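Local structure of PTS system, lactose-specific IIBC components (Streptococcus pneumoniae, 3NBM) at residues A[56-61]-A[82-87]. The protein probably carries the phosphoryl group, as the IIB domain of a lactose-specific phosphotransferase transporter, on its way to the incoming sugar. Numbering follows the deposited sequence. Where two conformers were deposited one is given.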
loop_
_atom_site.group_PDB
_atom_site.type_symbol
_atom_site.label_atom_id
_atom_site.label_comp_id
_atom_site.label_asym_id
_atom_site.label_seq_id
_atom_site.Cartn_x
_atom_site.Cartn_y
_atom_site.Cartn_z
ATOM N N LEU A 56 -0.687 -6.698 2.328
ATOM C CA LEU A 56 -0.505 -6.036 1.041
ATOM C C LEU A 56 0.431 -4.873 1.252
ATOM O O LEU A 56 0.215 -4.085 2.160
ATOM C CB LEU A 56 -1.857 -5.523 0.494
ATOM C CG LEU A 56 -1.802 -4.691 -0.798
ATOM C CD1 LEU A 56 -1.300 -5.495 -1.996
ATOM C CD2 LEU A 56 -3.175 -4.059 -1.082
ATOM N N ILE A 57 1.465 -4.771 0.412
ATOM C CA ILE A 57 2.373 -3.624 0.422
ATOM C C ILE A 57 2.266 -2.985 -0.941
ATOM O O ILE A 57 2.369 -3.637 -1.976
ATOM C CB ILE A 57 3.827 -4.014 0.774
ATOM C CG1 ILE A 57 3.824 -4.756 2.135
ATOM C CG2 ILE A 57 4.714 -2.771 0.792
ATOM C CD1 ILE A 57 5.131 -5.270 2.596
ATOM N N ILE A 58 2.053 -1.675 -0.923
ATOM C CA ILE A 58 1.935 -0.860 -2.132
ATOM C C ILE A 58 3.123 0.112 -2.207
ATOM O O ILE A 58 3.379 0.870 -1.280
ATOM C CB ILE A 58 0.625 -0.001 -2.115
ATOM C CG1 ILE A 58 -0.624 -0.894 -1.972
ATOM C CG2 ILE A 58 0.550 0.895 -3.382
ATOM C CD1 ILE A 58 -1.909 -0.156 -1.640
ATOM N N LEU A 59 3.857 0.027 -3.308
ATOM C CA LEU A 59 4.968 0.925 -3.579
ATOM C C LEU A 59 4.435 2.173 -4.280
ATOM O O LEU A 59 3.784 2.077 -5.327
ATOM C CB LEU A 59 6.036 0.223 -4.455
ATOM C CG LEU A 59 6.711 -0.975 -3.810
ATOM C CD1 LEU A 59 7.570 -1.708 -4.859
ATOM C CD2 LEU A 59 7.564 -0.533 -2.646
ATOM N N ALA A 60 4.740 3.346 -3.714
ATOM C CA ALA A 60 4.468 4.619 -4.370
ATOM C C ALA A 60 5.376 4.752 -5.602
ATOM O O ALA A 60 6.389 4.032 -5.729
ATOM C CB ALA A 60 4.700 5.759 -3.426
ATOM N N PRO A 61 5.069 5.685 -6.515
ATOM C CA PRO A 61 5.804 5.785 -7.777
ATOM C C PRO A 61 7.307 5.889 -7.608
ATOM O O PRO A 61 8.045 5.263 -8.360
ATOM C CB PRO A 61 5.214 7.058 -8.388
ATOM C CG PRO A 61 3.781 7.005 -7.939
ATOM C CD PRO A 61 3.852 6.522 -6.519
ATOM N N VAL A 82 2.361 -4.659 -4.764
ATOM C CA VAL A 82 1.925 -3.954 -5.966
ATOM C C VAL A 82 2.735 -2.672 -6.115
ATOM O O VAL A 82 3.018 -1.996 -5.145
ATOM C CB VAL A 82 0.405 -3.654 -5.993
ATOM C CG1 VAL A 82 -0.416 -4.883 -5.645
ATOM C CG2 VAL A 82 0.079 -2.553 -5.100
ATOM N N ALA A 83 3.138 -2.385 -7.344
ATOM C CA ALA A 83 3.822 -1.133 -7.676
ATOM C C ALA A 83 2.892 -0.221 -8.439
ATOM O O ALA A 83 2.034 -0.701 -9.173
ATOM C CB ALA A 83 5.085 -1.366 -8.515
ATOM N N THR A 84 3.080 1.080 -8.273
ATOM C CA THR A 84 2.242 2.074 -8.922
ATOM C C THR A 84 3.085 3.009 -9.796
ATOM O O THR A 84 4.312 3.134 -9.654
ATOM C CB THR A 84 1.459 2.916 -7.885
ATOM O OG1 THR A 84 2.363 3.654 -7.062
ATOM C CG2 THR A 84 0.549 2.002 -7.025
ATOM N N ARG A 85 2.374 3.678 -10.692
ATOM C CA ARG A 85 2.935 4.730 -11.524
ATOM C C ARG A 85 2.227 6.049 -11.210
ATOM O O ARG A 85 1.171 6.059 -10.595
ATOM C CB ARG A 85 2.869 4.287 -12.995
ATOM C CG ARG A 85 3.830 3.153 -13.315
ATOM C CD ARG A 85 3.510 2.442 -14.625
ATOM N NE ARG A 85 4.575 1.524 -14.983
ATOM C CZ ARG A 85 4.802 0.344 -14.423
ATOM N NH1 ARG A 85 4.016 -0.101 -13.458
ATOM N NH2 ARG A 85 5.853 -0.372 -14.800
ATOM N N GLY A 86 2.823 7.163 -11.607
ATOM C CA GLY A 86 2.445 8.495 -11.102
ATOM C C GLY A 86 0.997 8.897 -11.264
ATOM O O GLY A 86 0.365 9.260 -10.306
HETATM N N MSE A 87 0.454 8.826 -12.477
HETATM C CA MSE A 87 -0.918 9.272 -12.709
HETATM C C MSE A 87 -1.929 8.370 -11.985
HETATM O O MSE A 87 -2.862 8.854 -11.327
HETATM C CB MSE A 87 -1.170 9.372 -14.215
HETATM C CG MSE A 87 -0.301 10.428 -14.909
HETATM SE SE MSE A 87 -0.730 12.244 -14.353
HETATM C CE MSE A 87 -2.347 12.425 -15.385
HETATM O O HOH W 1 5.849 1.877 -7.596
#
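The flat group where L59 meets T84 is the backbone carbonyl of L59: T84 OG1 approaches in the carbonyl plane on a lone pair and donates a 2.7 Å hydrogen bond to L59 O. The puckered ring of P61 brings its CD atom to the same hydroxyl, 3.3 Å from T84 OG1, and its CG rests on the backbone of R85 and G86. The hydroxyl is placed there by a chi1 of 63°, which sets OG1 between the backbone N and carbonyl carbon of T84 and leaves CG2 to meet I58 CG2 at 3.8 Å. A weak bond from T84 N reaches L59 O as well, while a water accepts from T84 N and lies where it can donate to A60 O.

Upstream, 56-59 and 82-83 pair as parallel strands. I57 O accepts a hydrogen bond from V82 N, and L59 N gives V82 O a nearly straight bond of 2.9 Å (N-H...O 173°). On one face of the sheet, in one of two conformers of V82, I58 and V82 lie side by side, I58 CG1 to V82 CG2 3.6 Å, both touching F102 of helix 96-105; L56 CD1 adds to this patch against V82 CG1. On the other, L59 and A83 touch Y67 of helix 67-74, the helix of the crossover linking the two strands.

This is a beta-alpha-beta unit at the edge of a four-stranded parallel sheet. Where the ladder weakens, the hydroxyl of the same residue reinforces it: L59 O takes a short hydroxyl bond and a weak amide bond, both from T84, which ties the loop leading to helix 86-93 to its neighbouring strand.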